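Local coordinates for ABC transporter substrate-binding protein (Staphylococcus aureus subsp. aureus NCTC 8325, PDB 3UN6) that is the substrate-binding component of an ABC-type import system, probably delivering a ligand to its membrane transporter, and binds zinc, at residues Met51-Leu56 and Lys245-Lys250; Ser91-Leu96 and Ser147-Leu152; Asp217-Val222 and Leu284-Ser289; Leu223-Glu228 and Ala239-Tyr244. One frame throughout, in Å; residues are numbered along the deposited sequence.

Interaction 1: Met51-Leu56 and Lys245-Lys250; sequences MMTKKL and KKSGFK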
loop_
_atom_site.group_PDB
_atom_site.type_symbol
_atom_site.label_atom_id
_atom_site.label_comp_id
_atom_site.label_asym_id
_atom_site.label_seq_id
_atom_site.Cartn_x
_atom_site.Cartn_y
_atom_site.Cartn_z
HETATM N N MSE A 51 8.716 2.303 -9.522
HETATM C CA MSE A 51 10.160 2.254 -9.786
HETATM C C MSE A 51 10.369 1.551 -11.131
HETATM O O MSE A 51 11.167 1.983 -11.978
HETATM C CB MSE A 51 10.921 1.466 -8.705
HETATM C CG MSE A 51 10.614 1.734 -7.190
HETATM SE SE MSE A 51 10.813 3.532 -6.497
HETATM C CE MSE A 51 8.997 4.224 -6.853
HETATM N N MSE A 52 9.657 0.444 -11.329
HETATM C CA MSE A 52 9.759 -0.272 -12.596
HETATM C C MSE A 52 9.320 0.626 -13.752
HETATM O O MSE A 52 9.973 0.639 -14.811
HETATM C CB MSE A 52 8.920 -1.544 -12.586
HETATM C CG MSE A 52 9.012 -2.298 -13.839
HETATM SE SE MSE A 52 10.831 -3.053 -14.142
HETATM C CE MSE A 52 10.714 -3.174 -16.060
ATOM N N THR A 53 8.230 1.376 -13.554
ATOM C CA THR A 53 7.709 2.279 -14.594
ATOM C C THR A 53 8.782 3.278 -15.009
ATOM O O THR A 53 9.007 3.505 -16.195
ATOM C CB THR A 53 6.430 3.002 -14.120
ATOM O OG1 THR A 53 5.458 2.021 -13.734
ATOM C CG2 THR A 53 5.856 3.884 -15.218
ATOM N N LYS A 54 9.437 3.858 -14.010
ATOM C CA LYS A 54 10.545 4.776 -14.185
ATOM C C LYS A 54 11.674 4.122 -14.996
ATOM O O LYS A 54 12.189 4.720 -15.940
ATOM C CB LYS A 54 11.058 5.199 -12.800
ATOM C CG LYS A 54 12.211 6.176 -12.774
ATOM C CD LYS A 54 11.831 7.488 -13.345
ATOM C CE LYS A 54 12.938 8.476 -13.133
ATOM N NZ LYS A 54 12.653 9.713 -13.876
ATOM N N LYS A 55 12.025 2.879 -14.669
ATOM C CA LYS A 55 13.087 2.206 -15.391
ATOM C C LYS A 55 12.683 1.975 -16.854
ATOM O O LYS A 55 13.477 2.176 -17.768
ATOM C CB LYS A 55 13.459 0.884 -14.743
ATOM C CG LYS A 55 14.630 0.218 -15.452
ATOM C CD LYS A 55 14.951 -1.168 -14.923
ATOM C CE LYS A 55 16.139 -1.767 -15.711
ATOM N NZ LYS A 55 16.389 -3.187 -15.360
ATOM N N LEU A 56 11.446 1.552 -17.069
ATOM C CA LEU A 56 10.952 1.326 -18.423
ATOM C C LEU A 56 10.959 2.629 -19.255
ATOM O O LEU A 56 11.389 2.642 -20.416
ATOM C CB LEU A 56 9.560 0.702 -18.334
ATOM C CG LEU A 56 8.726 0.367 -19.562
ATOM C CD1 LEU A 56 9.514 -0.358 -20.654
ATOM C CD2 LEU A 56 7.536 -0.471 -19.088
ATOM N N LYS A 245 1.149 -0.281 -16.650
ATOM C CA LYS A 245 0.523 -1.587 -16.892
ATOM C C LYS A 245 1.565 -2.613 -17.369
ATOM O O LYS A 245 1.641 -3.723 -16.842
ATOM C CB LYS A 245 -0.623 -1.440 -17.882
ATOM C CG LYS A 245 -1.331 -2.735 -18.206
ATOM C CD LYS A 245 -2.638 -2.452 -18.905
ATOM C CE LYS A 245 -3.393 -3.740 -19.206
ATOM N NZ LYS A 245 -4.702 -3.435 -19.847
ATOM N N LYS A 246 2.371 -2.223 -18.358
ATOM C CA LYS A 246 3.447 -3.066 -18.862
ATOM C C LYS A 246 4.386 -3.469 -17.708
ATOM O O LYS A 246 4.769 -4.646 -17.575
ATOM C CB LYS A 246 4.254 -2.323 -19.932
ATOM C CG LYS A 246 3.480 -1.882 -21.177
ATOM C CD LYS A 246 4.412 -1.182 -22.186
ATOM C CE LYS A 246 3.672 -0.657 -23.425
ATOM N NZ LYS A 246 2.954 -1.717 -24.178
ATOM N N SER A 247 4.734 -2.482 -16.866
ATOM C CA SER A 247 5.643 -2.697 -15.735
ATOM C C SER A 247 5.106 -3.726 -14.755
ATOM O O SER A 247 5.859 -4.556 -14.228
ATOM C CB SER A 247 5.913 -1.379 -14.998
ATOM O OG SER A 247 6.632 -0.488 -15.834
ATOM N N GLY A 248 3.797 -3.675 -14.542
ATOM C CA GLY A 248 3.118 -4.578 -13.629
ATOM C C GLY A 248 3.332 -6.032 -13.969
ATOM O O GLY A 248 3.488 -6.860 -13.074
ATOM N N PHE A 249 3.363 -6.334 -15.253
ATOM C CA PHE A 249 3.609 -7.705 -15.709
ATOM C C PHE A 249 5.094 -8.060 -15.660
ATOM O O PHE A 249 5.439 -9.186 -15.334
ATOM C CB PHE A 249 3.005 -7.930 -17.087
ATOM C CG PHE A 249 1.495 -7.897 -17.082
ATOM C CD1 PHE A 249 0.772 -9.000 -16.669
ATOM C CD2 PHE A 249 0.804 -6.755 -17.466
ATOM C CE1 PHE A 249 -0.626 -8.978 -16.644
ATOM C CE2 PHE A 249 -0.590 -6.713 -17.443
ATOM C CZ PHE A 249 -1.308 -7.833 -17.030
ATOM N N LYS A 250 5.969 -7.111 -15.973
ATOM C CA LYS A 250 7.422 -7.338 -15.820
ATOM C C LYS A 250 7.773 -7.740 -14.372
ATOM O O LYS A 250 8.675 -8.551 -14.133
ATOM C CB LYS A 250 8.211 -6.060 -16.150
ATOM C CG LYS A 250 8.719 -5.916 -17.546
ATOM C CD LYS A 250 9.840 -6.927 -17.822
ATOM C CE LYS A 250 10.604 -6.584 -19.080
ATOM N NZ LYS A 250 9.690 -6.341 -20.232
#

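Interaction 2: Ser91-Leu96 and Ser147-Leu152; sequences STLIEL and STHYLL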
loop_
_atom_site.group_PDB
_atom_site.type_symbol
_atom_site.label_atom_id
_atom_site.label_comp_id
_atom_site.label_asym_id
_atom_site.label_seq_id
_atom_site.Cartn_x
_atom_site.Cartn_y
_atom_site.Cartn_z
ATOM N N SER A 91 1.095 6.619 -5.028
ATOM C CA SER A 91 0.730 5.246 -4.628
ATOM C C SER A 91 0.344 5.438 -3.161
ATOM O O SER A 91 1.150 5.938 -2.379
ATOM C CB SER A 91 1.906 4.273 -4.763
ATOM O OG SER A 91 1.497 2.959 -4.445
ATOM N N THR A 92 -0.879 5.072 -2.786
ATOM C CA THR A 92 -1.378 5.376 -1.440
ATOM C C THR A 92 -2.387 4.374 -0.904
ATOM O O THR A 92 -2.979 3.594 -1.654
ATOM C CB THR A 92 -2.007 6.829 -1.422
ATOM O OG1 THR A 92 -2.287 7.259 -0.074
ATOM C CG2 THR A 92 -3.281 6.881 -2.238
ATOM N N LEU A 93 -2.564 4.387 0.408
ATOM C CA LEU A 93 -3.544 3.524 1.064
ATOM C C LEU A 93 -4.929 3.812 0.441
ATOM O O LEU A 93 -5.340 4.977 0.318
ATOM C CB LEU A 93 -3.602 3.812 2.557
ATOM C CG LEU A 93 -2.280 3.668 3.316
ATOM C CD1 LEU A 93 -2.517 4.108 4.752
ATOM C CD2 LEU A 93 -1.733 2.232 3.223
ATOM N N ILE A 94 -5.641 2.753 0.053
ATOM C CA ILE A 94 -6.925 2.931 -0.627
ATOM C C ILE A 94 -7.983 3.564 0.278
ATOM O O ILE A 94 -8.789 4.364 -0.192
ATOM C CB ILE A 94 -7.418 1.596 -1.322
ATOM C CG1 ILE A 94 -8.605 1.883 -2.248
ATOM C CG2 ILE A 94 -7.738 0.497 -0.290
ATOM C CD1 ILE A 94 -9.198 0.622 -2.938
ATOM N N GLU A 95 -7.957 3.245 1.582
ATOM C CA GLU A 95 -8.961 3.765 2.510
ATOM C C GLU A 95 -8.731 5.232 2.753
ATOM O O GLU A 95 -9.676 5.986 2.864
ATOM C CB GLU A 95 -8.979 3.011 3.864
ATOM C CG GLU A 95 -9.409 1.502 3.799
ATOM C CD GLU A 95 -8.292 0.528 3.387
ATOM O OE1 GLU A 95 -7.147 0.971 3.111
ATOM O OE2 GLU A 95 -8.552 -0.702 3.364
ATOM N N LEU A 96 -7.456 5.616 2.832
ATOM C CA LEU A 96 -7.022 7.009 3.058
ATOM C C LEU A 96 -7.455 7.882 1.890
ATOM O O LEU A 96 -7.973 8.995 2.073
ATOM C CB LEU A 96 -5.497 7.046 3.232
ATOM C CG LEU A 96 -4.842 8.380 3.585
ATOM C CD1 LEU A 96 -5.509 9.048 4.801
ATOM C CD2 LEU A 96 -3.319 8.172 3.804
ATOM N N SER A 147 -6.686 2.301 6.943
ATOM C CA SER A 147 -5.772 1.394 6.294
ATOM C C SER A 147 -6.299 -0.016 6.303
ATOM O O SER A 147 -7.093 -0.367 7.149
ATOM C CB SER A 147 -4.408 1.426 6.985
ATOM O OG SER A 147 -4.440 0.917 8.327
ATOM N N THR A 148 -5.865 -0.797 5.326
ATOM C CA THR A 148 -6.174 -2.223 5.248
ATOM C C THR A 148 -5.548 -2.956 6.454
ATOM O O THR A 148 -6.015 -3.994 6.872
ATOM C CB THR A 148 -5.650 -2.780 3.917
ATOM O OG1 THR A 148 -6.415 -2.204 2.861
ATOM C CG2 THR A 148 -5.736 -4.347 3.819
ATOM N N HIS A 149 -4.492 -2.378 7.001
ATOM C CA HIS A 149 -3.799 -2.925 8.170
ATOM C C HIS A 149 -4.714 -2.954 9.372
ATOM O O HIS A 149 -4.781 -3.969 10.061
ATOM C CB HIS A 149 -2.533 -2.107 8.416
ATOM C CG HIS A 149 -1.716 -1.958 7.185
ATOM N ND1 HIS A 149 -1.845 -0.872 6.338
ATOM C CD2 HIS A 149 -0.852 -2.811 6.583
ATOM C CE1 HIS A 149 -1.052 -1.043 5.298
ATOM N NE2 HIS A 149 -0.434 -2.208 5.422
ATOM N N TYR A 150 -5.436 -1.856 9.621
ATOM C CA TYR A 150 -6.447 -1.826 10.684
ATOM C C TYR A 150 -7.493 -2.935 10.446
ATOM O O TYR A 150 -7.875 -3.646 11.370
ATOM C CB TYR A 150 -7.167 -0.470 10.721
ATOM C CG TYR A 150 -8.389 -0.427 11.622
ATOM C CD1 TYR A 150 -9.679 -0.516 11.106
ATOM C CD2 TYR A 150 -8.244 -0.339 13.008
ATOM C CE1 TYR A 150 -10.792 -0.479 11.954
ATOM C CE2 TYR A 150 -9.325 -0.300 13.833
ATOM C CZ TYR A 150 -10.595 -0.374 13.316
ATOM O OH TYR A 150 -11.642 -0.334 14.193
ATOM N N LEU A 151 -7.950 -3.064 9.212
ATOM C CA LEU A 151 -8.955 -4.068 8.875
ATOM C C LEU A 151 -8.433 -5.489 9.061
ATOM O O LEU A 151 -9.140 -6.351 9.560
ATOM C CB LEU A 151 -9.453 -3.882 7.428
ATOM C CG LEU A 151 -10.040 -2.490 7.142
ATOM C CD1 LEU A 151 -10.396 -2.361 5.648
ATOM C CD2 LEU A 151 -11.253 -2.190 8.027
ATOM N N LEU A 152 -7.194 -5.731 8.651
ATOM C CA LEU A 152 -6.585 -7.053 8.795
ATOM C C LEU A 152 -6.505 -7.441 10.263
ATOM O O LEU A 152 -6.843 -8.575 10.650
ATOM C CB LEU A 152 -5.185 -7.074 8.168
ATOM C CG LEU A 152 -5.079 -7.153 6.644
ATOM C CD1 LEU A 152 -3.670 -6.775 6.172
ATOM C CD2 LEU A 152 -5.472 -8.552 6.164
HETATM O O HOH W 1 -4.459 0.318 3.160
#

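Interaction 3: Asp217-Val222 and Leu284-Ser289; sequences DAYCCV and LTIKPS. With ZN (zinc ion), chain B.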
loop_
_atom_site.group_PDB
_atom_site.type_symbol
_atom_site.label_atom_id
_atom_site.label_comp_id
_atom_site.label_asym_id
_atom_site.label_seq_id
_atom_site.Cartn_x
_atom_site.Cartn_y
_atom_site.Cartn_z
ATOM N N ASP A 217 -6.255 -11.554 -0.642
ATOM C CA ASP A 217 -6.177 -10.503 -1.656
ATOM C C ASP A 217 -6.924 -9.212 -1.297
ATOM O O ASP A 217 -7.636 -8.629 -2.126
ATOM C CB ASP A 217 -6.627 -11.035 -3.031
ATOM C CG ASP A 217 -6.265 -10.056 -4.202
ATOM O OD1 ASP A 217 -5.311 -9.238 -4.068
ATOM O OD2 ASP A 217 -6.943 -10.117 -5.256
ATOM N N ALA A 218 -6.783 -8.783 -0.050
ATOM C CA ALA A 218 -7.349 -7.525 0.369
ATOM C C ALA A 218 -6.597 -6.411 -0.346
ATOM O O ALA A 218 -5.373 -6.381 -0.349
ATOM C CB ALA A 218 -7.208 -7.356 1.886
ATOM N N TYR A 219 -7.309 -5.490 -0.968
ATOM C CA TYR A 219 -6.626 -4.392 -1.601
ATOM C C TYR A 219 -5.996 -3.514 -0.510
ATOM O O TYR A 219 -6.554 -3.369 0.595
ATOM C CB TYR A 219 -7.571 -3.567 -2.473
ATOM C CG TYR A 219 -8.106 -4.243 -3.711
ATOM C CD1 TYR A 219 -7.515 -5.400 -4.237
ATOM C CD2 TYR A 219 -9.131 -3.649 -4.435
ATOM C CE1 TYR A 219 -7.999 -5.980 -5.409
ATOM C CE2 TYR A 219 -9.603 -4.202 -5.611
ATOM C CZ TYR A 219 -9.039 -5.371 -6.093
ATOM O OH TYR A 219 -9.517 -5.915 -7.255
ATOM N N CYS A 220 -4.815 -2.968 -0.808
ATOM C CA CYS A 220 -4.130 -2.070 0.113
ATOM C C CYS A 220 -3.804 -0.727 -0.552
ATOM O O CYS A 220 -4.467 0.254 -0.311
ATOM C CB CYS A 220 -2.878 -2.725 0.689
ATOM S SG CYS A 220 -2.101 -1.725 2.002
ATOM N N CYS A 221 -2.778 -0.677 -1.377
ATOM C CA CYS A 221 -2.420 0.564 -2.029
ATOM C C CYS A 221 -2.885 0.636 -3.474
ATOM O O CYS A 221 -2.883 -0.359 -4.198
ATOM C CB CYS A 221 -0.916 0.801 -1.965
ATOM S SG CYS A 221 -0.292 1.244 -0.298
ATOM N N VAL A 222 -3.219 1.847 -3.900
ATOM C CA VAL A 222 -3.665 2.119 -5.276
ATOM C C VAL A 222 -2.899 3.316 -5.845
ATOM O O VAL A 222 -2.398 4.168 -5.100
ATOM C CB VAL A 222 -5.196 2.499 -5.331
ATOM C CG1 VAL A 222 -6.073 1.264 -5.185
ATOM C CG2 VAL A 222 -5.520 3.567 -4.295
ATOM N N LEU A 284 -3.207 -5.367 -12.526
ATOM C CA LEU A 284 -3.448 -4.399 -11.486
ATOM C C LEU A 284 -4.801 -3.675 -11.651
ATOM O O LEU A 284 -4.985 -2.552 -11.178
ATOM C CB LEU A 284 -2.267 -3.408 -11.423
ATOM C CG LEU A 284 -0.903 -4.009 -11.101
ATOM C CD1 LEU A 284 0.211 -2.930 -11.156
ATOM C CD2 LEU A 284 -0.890 -4.679 -9.737
ATOM N N THR A 285 -5.754 -4.320 -12.318
ATOM C CA THR A 285 -7.106 -3.765 -12.451
ATOM C C THR A 285 -7.732 -3.633 -11.056
ATOM O O THR A 285 -7.628 -4.559 -10.236
ATOM C CB THR A 285 -7.997 -4.720 -13.231
ATOM O OG1 THR A 285 -7.454 -4.930 -14.535
ATOM C CG2 THR A 285 -9.448 -4.169 -13.384
ATOM N N ILE A 286 -8.365 -2.502 -10.780
ATOM C CA ILE A 286 -9.131 -2.347 -9.555
ATOM C C ILE A 286 -10.510 -2.932 -9.874
ATOM O O ILE A 286 -11.335 -2.298 -10.530
ATOM C CB ILE A 286 -9.309 -0.893 -9.135
ATOM C CG1 ILE A 286 -7.949 -0.255 -8.796
ATOM C CG2 ILE A 286 -10.230 -0.833 -7.930
ATOM C CD1 ILE A 286 -8.053 1.252 -8.413
ATOM N N LYS A 287 -10.743 -4.156 -9.459
ATOM C CA LYS A 287 -11.989 -4.820 -9.787
ATOM C C LYS A 287 -13.108 -4.410 -8.851
ATOM O O LYS A 287 -12.878 -4.138 -7.656
ATOM C CB LYS A 287 -11.816 -6.337 -9.788
ATOM C CG LYS A 287 -10.842 -6.831 -10.829
ATOM C CD LYS A 287 -10.771 -8.328 -10.810
ATOM C CE LYS A 287 -9.607 -8.846 -11.619
ATOM N NZ LYS A 287 -9.593 -10.351 -11.598
ATOM N N PRO A 288 -14.324 -4.321 -9.389
ATOM C CA PRO A 288 -15.459 -3.960 -8.550
ATOM C C PRO A 288 -15.587 -4.860 -7.308
ATOM O O PRO A 288 -15.836 -4.372 -6.197
ATOM C CB PRO A 288 -16.652 -4.171 -9.479
ATOM C CG PRO A 288 -16.108 -3.883 -10.862
ATOM C CD PRO A 288 -14.675 -4.383 -10.824
ATOM N N SER A 289 -15.382 -6.159 -7.483
ATOM C CA SER A 289 -15.516 -7.098 -6.376
ATOM C C SER A 289 -14.509 -6.795 -5.266
ATOM O O SER A 289 -14.852 -6.766 -4.071
ATOM C CB SER A 289 -15.369 -8.543 -6.892
ATOM O OG SER A 289 -14.103 -8.712 -7.525
HETATM ZN ZN ZN B . -0.220 -0.594 1.053
HETATM O O HOH W 2 0.914 0.170 3.012
#

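Interaction 4: Leu223-Glu228 and Ala239-Tyr244; sequences LVLRGE and AFVQDY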
loop_
_atom_site.group_PDB
_atom_site.type_symbol
_atom_site.label_atom_id
_atom_site.label_comp_id
_atom_site.label_asym_id
_atom_site.label_seq_id
_atom_site.Cartn_x
_atom_site.Cartn_y
_atom_site.Cartn_z
ATOM N N LEU A 223 -2.781 3.352 -7.168
ATOM C CA LEU A 223 -2.243 4.508 -7.861
ATOM C C LEU A 223 -3.431 5.437 -8.082
ATOM O O LEU A 223 -4.439 5.042 -8.731
ATOM C CB LEU A 223 -1.657 4.130 -9.209
ATOM C CG LEU A 223 -1.179 5.295 -10.100
ATOM C CD1 LEU A 223 -0.067 6.054 -9.455
ATOM C CD2 LEU A 223 -0.735 4.757 -11.479
ATOM N N VAL A 224 -3.342 6.634 -7.506
ATOM C CA VAL A 224 -4.347 7.656 -7.700
ATOM C C VAL A 224 -3.718 8.830 -8.443
ATOM O O VAL A 224 -2.514 9.102 -8.290
ATOM C CB VAL A 224 -4.917 8.162 -6.388
ATOM C CG1 VAL A 224 -5.520 6.996 -5.602
ATOM C CG2 VAL A 224 -3.842 8.864 -5.555
ATOM N N LEU A 225 -4.526 9.508 -9.258
ATOM C CA LEU A 225 -4.084 10.673 -9.989
ATOM C C LEU A 225 -5.021 11.782 -9.705
ATOM O O LEU A 225 -6.227 11.548 -9.529
ATOM C CB LEU A 225 -4.110 10.413 -11.500
ATOM C CG LEU A 225 -3.182 9.301 -11.988
ATOM C CD1 LEU A 225 -3.400 9.011 -13.470
ATOM C CD2 LEU A 225 -1.730 9.647 -11.711
ATOM N N ARG A 226 -4.482 13.001 -9.651
ATOM C CA ARG A 226 -5.316 14.169 -9.484
ATOM C C ARG A 226 -6.187 14.310 -10.732
ATOM O O ARG A 226 -5.752 14.020 -11.841
ATOM C CB ARG A 226 -4.473 15.435 -9.221
ATOM C CG ARG A 226 -3.907 15.535 -7.797
ATOM C CD ARG A 226 -3.094 16.822 -7.573
ATOM N NE ARG A 226 -3.864 18.047 -7.827
ATOM C CZ ARG A 226 -4.621 18.685 -6.932
ATOM N NH1 ARG A 226 -4.748 18.240 -5.691
ATOM N NH2 ARG A 226 -5.257 19.786 -7.287
ATOM N N GLY A 227 -7.423 14.762 -10.532
ATOM C CA GLY A 227 -8.414 14.894 -11.602
ATOM C C GLY A 227 -8.017 15.691 -12.825
ATOM O O GLY A 227 -8.435 15.358 -13.931
ATOM N N GLU A 228 -7.215 16.739 -12.653
ATOM C CA GLU A 228 -6.818 17.543 -13.799
ATOM C C GLU A 228 -5.963 16.767 -14.808
ATOM O O GLU A 228 -6.080 16.989 -16.018
ATOM C CB GLU A 228 -6.146 18.865 -13.403
ATOM C CG GLU A 228 -4.777 18.800 -12.758
ATOM C CD GLU A 228 -4.801 18.555 -11.257
ATOM O OE1 GLU A 228 -5.883 18.273 -10.671
ATOM O OE2 GLU A 228 -3.709 18.663 -10.658
ATOM N N ALA A 239 -0.488 7.489 -21.440
ATOM C CA ALA A 239 0.869 6.963 -21.690
ATOM C C ALA A 239 1.469 6.461 -20.371
ATOM O O ALA A 239 2.006 5.360 -20.292
ATOM C CB ALA A 239 1.766 8.035 -22.323
ATOM N N PHE A 240 1.310 7.247 -19.321
ATOM C CA PHE A 240 1.823 6.850 -18.006
ATOM C C PHE A 240 1.194 5.530 -17.466
ATOM O O PHE A 240 1.907 4.604 -17.071
ATOM C CB PHE A 240 1.681 8.022 -17.024
ATOM C CG PHE A 240 1.966 7.654 -15.623
ATOM C CD1 PHE A 240 3.186 7.085 -15.287
ATOM C CD2 PHE A 240 1.025 7.860 -14.637
ATOM C CE1 PHE A 240 3.471 6.716 -14.001
ATOM C CE2 PHE A 240 1.299 7.504 -13.335
ATOM C CZ PHE A 240 2.548 6.921 -13.021
ATOM N N VAL A 241 -0.130 5.433 -17.502
ATOM C CA VAL A 241 -0.820 4.225 -17.029
ATOM C C VAL A 241 -0.449 3.011 -17.884
ATOM O O VAL A 241 -0.382 1.886 -17.394
ATOM C CB VAL A 241 -2.345 4.417 -17.047
ATOM C CG1 VAL A 241 -3.067 3.081 -16.859
ATOM C CG2 VAL A 241 -2.738 5.415 -15.985
ATOM N N GLN A 242 -0.216 3.262 -19.161
ATOM C CA GLN A 242 0.211 2.220 -20.100
ATOM C C GLN A 242 1.607 1.669 -19.729
ATOM O O GLN A 242 1.824 0.471 -19.759
ATOM C CB GLN A 242 0.240 2.783 -21.511
ATOM C CG GLN A 242 0.871 1.837 -22.550
ATOM C CD GLN A 242 -0.036 0.707 -22.961
ATOM O OE1 GLN A 242 -0.948 0.891 -23.790
ATOM N NE2 GLN A 242 0.236 -0.493 -22.432
ATOM N N ASP A 243 2.547 2.556 -19.400
ATOM C CA ASP A 243 3.865 2.134 -18.986
ATOM C C ASP A 243 3.747 1.409 -17.658
ATOM O O ASP A 243 4.400 0.407 -17.432
ATOM C CB ASP A 243 4.805 3.330 -18.892
ATOM C CG ASP A 243 5.062 3.950 -20.240
ATOM O OD1 ASP A 243 4.860 3.226 -21.251
ATOM O OD2 ASP A 243 5.462 5.129 -20.288
ATOM N N TYR A 244 2.889 1.928 -16.798
ATOM C CA TYR A 244 2.610 1.325 -15.506
ATOM C C TYR A 244 2.043 -0.094 -15.676
ATOM O O TYR A 244 2.426 -1.005 -14.947
ATOM C CB TYR A 244 1.640 2.240 -14.733
ATOM C CG TYR A 244 1.361 1.837 -13.297
ATOM C CD1 TYR A 244 2.121 2.346 -12.263
ATOM C CD2 TYR A 244 0.315 0.970 -12.986
ATOM C CE1 TYR A 244 1.877 1.988 -10.952
ATOM C CE2 TYR A 244 0.051 0.619 -11.680
ATOM C CZ TYR A 244 0.850 1.127 -10.664
ATOM O OH TYR A 244 0.601 0.781 -9.355
#

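Interaction 1: Met51-Leu56 and Lys245-Lys250
Ser247 juts from helix 234-250 into a niche on helix 48-58 formed by Met52, Thr53 and Leu56. Its OG is anti to its own carbonyl carbon (chi1 -66°), a torsion that lays the hydroxyl over the backbone of Thr53, 3.2 Å from Thr53 CA, while OG also bonds back to Asp243 O one turn earlier. Beneath it, Ser247 CB is pressed against CG of the selenomethionine Met52 at 3.4 Å, closer than ordinary carbon contact. Met52 has CG anti to its backbone N (chi1 -179°) and then bends at chi2, which carries CE along to Lys250 CG at 3.7 Å. On the other flank the CD2 branch of Leu56 reaches Ser247 OG at 3.4 Å and lies crosswise over Lys246 CB at 3.9 Å. The lysine chain then leads away, its NZ paired with the C-terminal carboxylate of Ser324. Thr53 OG1, like Ser247 OG, is tied into its own helix, at Asn49 O. With a serine at the crossing, the short axial segments approach to 8.6 Å at 111°. Cohesion here probably comes mainly from close-fitting van der Waals contact, each hydroxyl having a backbone carbonyl of its own helix as partner.

Interaction 2: Ser91-Leu96 and Ser147-Leu152
Glu95 turns its CG anti to its carbonyl carbon (chi1 -65°) and then bends at chi2 (82°), which swings the carboxylate off helix 94-102 and onto the first turn of helix 148-159. There OE2 meets Thr148 OG1 at 2.7 Å, the two side chains crossing at about a right angle. The single proton of that hydroxyl has a second acceptor within reach, Tyr219 O. The backbone N of Thr148 lies near the carboxylate too, but at a poor angle for a direct bond; a water fills the role, accepting from Thr148 N at 2.8 Å and donating to Glu95 OE1 at 2.8 Å. A buried carboxylate at a helix N terminus would probably be stabilised as an anion by the helix dipole. Leu151 CD1 packs against OE2 at 3.4 Å. The same helix start is capped by Ser147, whose OG accepts from Tyr150 N (3.2 Å, 162°) and also bonds to His144 O. Leu93 supplies the apolar half: its CD1 touches Ser147 CB at 4.0 Å, and its CD2 comes to the edge of the His149 ring, in plane, 3.9 Å from CE1. That ring is anchored through NE2 to Asn118. Leu93 and His149 lie beside the cysteine ligands Cys221 and Cys220. The contact joins the end of strand 89-93 to a capped helix start, a position consistent with the cleft between two lobes where type II periplasmic binding proteins hold their ligands.

Interaction 3: Asp217-Val222 and Leu284-Ser289
The phenol ring of Tyr219 points at the backbone of Ile286 and Lys287: Lys287 O lies at its edge, near the ring plane, while Ile286 CG2 approaches obliquely, 4.1 Å from CE2. Segment 217-222 enters the cleft of a fold consistent with the type II periplasmic binding proteins, while 284-289 leads into helix 288-300 behind it; the first lobe carries a five-stranded sheet in the order 2-1-3-5-4, and strand 221-225 is the fifth of these. The hydroxyl is the polar end of the contact. Tyr219 OH accepts from Lys287 N at 3.1 Å with an N-H...O angle of 151°, so the phenol grips the residue at the N-cap position of helix 288-300. Lys287 CB lies close to the same oxygen, 3.4 Å from OH, and the lysine chain then extends away, crossing the tyrosine at about a right angle. Three residues further on, Val222 CG1 packs on Ile286 CD1 at 3.8 Å; Ile286 thus uses one branch for each partner, CG2 for the ring and CD1 for the valine. Leu112 of strand 112-122 touches both Tyr219 and Ile286 and helps to bury them. Between Tyr219 and Val222 the chain carries the metal ligands. Cys220 has SG anti to its backbone N (chi1 -173°), whereas Cys221 turns SG anti to its carbonyl carbon, and in this way two consecutive residues reach one zinc. His46 ND1 and a water complete four ligands, with Cys220 SG at 2.4 Å and Cys221 SG at 2.3 Å from the metal.

Interaction 4: Leu223-Glu228 and Ala239-Tyr244
Leu223 reaches from strand 221-225 into helix 234-250, and its CB is already in contact, 4.0 Å from Tyr244 OH. With CG anti to the backbone N (chi1 174°), the chain then runs along the tyrosine in the opposite sense to the ring's own direction, and its CD2 methyl ends over the middle of the aromatic face. The separation from the ring centroid is 3.8 Å and the line lies only 10° off the ring normal, which meets the definition of a CH-pi contact. The same methyl also touches Phe240 CE2 at 3.9 Å, so one carbon bridges two aromatic residues one helical turn apart. Two residues along the strand, Leu225 points the same way but divides its branches: CD2 comes to the edge of the Phe240 ring, 4.1 Å from CE2, and CD1 is more loosely set against Val241 CG2 at 4.4 Å. The short strand and helix axes run antiparallel (175°) and 11.7 Å apart, a layering of helix on sheet as expected in an alpha/beta lobe. Ile39 of strand 36-41 touches both Leu225 and Phe240, extending the apolar layer across the sheet. Tyr244 OH is hydrogen-bonded to Leu112 O, which would help to fix the ring's position beside Leu223. Apart from that phenol oxygen the meeting groups are aliphatic or aromatic, and the chemistry implies cohesion by dispersion and burial of apolar surface, with a CH-pi component at Tyr244.

In the fold
Zinc lies closest to interactions 2 and 3 (centres 11 Å apart): interaction 3 contains two of its ligands, and the Leu93 side chain of interaction 2 comes within about 4 Å of it. Just beyond the ends of the neighbouring strands 89-93 and 221-225, Ile94 N probably bonds to Cys220 O (2.8 Å). Interaction 4 continues strand 221-225 away from the metal and shares helix 234-250 with interaction 1, 13 Å away between centres; Thr53 OG1 packs against Tyr244 CA at 3.4 Å. Leu284 of interaction 3 touches 4 and 1, its CD1 lying 3.6 Å from Tyr244 CE2 and 4.2 Å from Gly248 CA. Interaction 1, centred 23 Å from interaction 2, lies away from the zinc site.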